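Putative NADH dehydrogenase/NAD(P)H nitroreductase (Bacteroides thetaiotaomicron VPI-5482, PDB 3KWK) binds flavin mononucleotide and probably acts as an oxidoreductase of the nitroreductase family. Local coordinates at residues V133-T138 with I144-V149. Sequence-based numbering, arbitrary orientation.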
# COMPACT_ATOMS: atom_id res chain seq x y z
N VAL A 133 -17.19 -7.74 14.06
CA VAL A 133 -17.32 -9.11 13.54
C VAL A 133 -15.99 -9.82 13.59
O VAL A 133 -15.89 -10.94 14.12
CB VAL A 133 -17.91 -9.14 12.11
CG1 VAL A 133 -17.83 -10.53 11.47
CG2 VAL A 133 -19.35 -8.63 12.14
N VAL A 134 -14.97 -9.19 13.00
CA VAL A 134 -13.66 -9.78 12.90
C VAL A 134 -13.09 -9.98 14.29
O VAL A 134 -12.54 -11.03 14.58
CB VAL A 134 -12.71 -8.92 12.02
CG1 VAL A 134 -11.26 -9.47 12.11
CG2 VAL A 134 -13.27 -8.86 10.58
N ARG A 135 -13.27 -9.00 15.17
CA ARG A 135 -12.77 -9.11 16.56
C ARG A 135 -13.37 -10.30 17.26
O ARG A 135 -12.69 -11.07 17.94
CB ARG A 135 -13.08 -7.83 17.32
CG ARG A 135 -12.68 -7.87 18.79
CD ARG A 135 -12.86 -6.50 19.47
NE ARG A 135 -12.36 -5.37 18.62
CZ ARG A 135 -11.07 -5.13 18.35
NH1 ARG A 135 -10.10 -5.83 18.89
NH2 ARG A 135 -10.74 -4.12 17.58
N LYS A 136 -14.67 -10.53 17.05
CA LYS A 136 -15.40 -11.59 17.71
C LYS A 136 -14.82 -12.95 17.29
O LYS A 136 -14.59 -13.81 18.12
CB LYS A 136 -16.92 -11.47 17.42
CG LYS A 136 -17.76 -12.67 17.86
CD LYS A 136 -19.16 -12.68 17.25
CE LYS A 136 -19.99 -13.81 17.86
NZ LYS A 136 -21.43 -13.56 17.68
N TYR A 137 -14.62 -13.17 15.99
CA TYR A 137 -14.28 -14.48 15.48
C TYR A 137 -12.80 -14.79 15.60
O TYR A 137 -12.40 -15.97 15.66
CB TYR A 137 -14.80 -14.65 14.03
CG TYR A 137 -16.28 -14.86 14.06
CD1 TYR A 137 -16.81 -16.06 14.54
CD2 TYR A 137 -17.15 -13.86 13.74
CE1 TYR A 137 -18.18 -16.25 14.64
CE2 TYR A 137 -18.55 -14.04 13.83
CZ TYR A 137 -19.04 -15.23 14.29
OH TYR A 137 -20.41 -15.45 14.38
N THR A 138 -11.97 -13.77 15.69
CA THR A 138 -10.52 -13.98 15.80
C THR A 138 -9.94 -13.59 17.18
O THR A 138 -8.74 -13.72 17.38
CB THR A 138 -9.72 -13.33 14.66
OG1 THR A 138 -9.86 -11.90 14.65
CG2 THR A 138 -10.17 -13.93 13.35
N ILE A 144 -5.84 -4.09 19.02
CA ILE A 144 -5.56 -4.65 17.70
C ILE A 144 -6.75 -4.44 16.79
O ILE A 144 -7.80 -5.03 17.02
CB ILE A 144 -5.18 -6.14 17.78
CG1 ILE A 144 -4.02 -6.40 18.73
CG2 ILE A 144 -4.82 -6.72 16.38
CD1 ILE A 144 -2.69 -5.59 18.49
N LEU A 145 -6.59 -3.58 15.80
CA LEU A 145 -7.69 -3.16 14.95
C LEU A 145 -7.58 -3.78 13.57
O LEU A 145 -6.54 -3.65 12.93
CB LEU A 145 -7.72 -1.63 14.84
CG LEU A 145 -7.76 -0.90 16.18
CD1 LEU A 145 -7.88 0.61 15.92
CD2 LEU A 145 -8.87 -1.39 17.14
N PRO A 146 -8.67 -4.36 13.06
CA PRO A 146 -8.56 -5.01 11.74
C PRO A 146 -8.76 -4.02 10.59
O PRO A 146 -9.77 -3.34 10.57
CB PRO A 146 -9.70 -6.05 11.77
CG PRO A 146 -10.70 -5.51 12.70
CD PRO A 146 -9.95 -4.68 13.72
N LEU A 147 -7.78 -3.93 9.69
CA LEU A 147 -7.89 -3.11 8.51
C LEU A 147 -8.76 -3.79 7.46
O LEU A 147 -9.71 -3.20 6.99
CB LEU A 147 -6.53 -2.77 7.90
CG LEU A 147 -6.60 -2.00 6.59
CD1 LEU A 147 -7.13 -0.62 6.85
CD2 LEU A 147 -5.20 -1.92 5.92
N CYS A 148 -8.45 -5.03 7.12
CA CYS A 148 -9.11 -5.68 6.00
C CYS A 148 -8.99 -7.19 6.15
O CYS A 148 -8.05 -7.71 6.82
CB CYS A 148 -8.56 -5.15 4.66
SG CYS A 148 -6.80 -5.49 4.42
N VAL A 149 -9.92 -7.85 5.48
CA VAL A 149 -9.97 -9.28 5.37
C VAL A 149 -9.65 -9.60 3.92
O VAL A 149 -10.33 -9.12 3.00
CB VAL A 149 -11.35 -9.86 5.75
CG1 VAL A 149 -11.35 -11.36 5.56
CG2 VAL A 149 -11.73 -9.52 7.24
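Val134 meets the strand with both methyls, one to each of two residues: CG1 lies 3.8 Å from CB of Pro146, while CG2 lies 3.7 Å from CG2 of Val149. The split follows from its first torsion (chi1 172°), which sets CG1 anti to the backbone N and CG2 anti to the carbonyl carbon, so that the branches diverge along segment 144-149. All three residues are buried, and Ile86 of the adjacent strand 83-90 also touches Val134, which extends this apolar patch. Pro146 presents the CB-CG side of its ring, and its CG stands 4.0 Å from Val134 CB. The packing is that of a helix on the antiparallel sheet of the alpha+beta nitroreductase fold: the C-terminal end of helix 128-138 lies across an inner strand, with segment axes 8.8 Å apart and inclined at 116°. A classic beta bulge, in which Leu147 and Cys148 both face Val87, lies just before Val149, whose side chain is about 8 Å from the bound FMN. The partly exposed side is built differently, from one long polar arm. Arg135 leaves the helix extended and bends at chi3, bringing NH1 and NH2 end-on to a single acceptor, Ile144 O, each at 3.1 Å. Both nitrogens approach from the same face of the carbonyl plane, and neither bond is straight, the N-H...O angle being 143° for NH1. Alongside, Leu145 CD2 sits at the guanidinium edge, 3.3 Å from Arg135 NH2, and NH1 has a further, weak hydrogen bond to Leu140 O in the connecting loop.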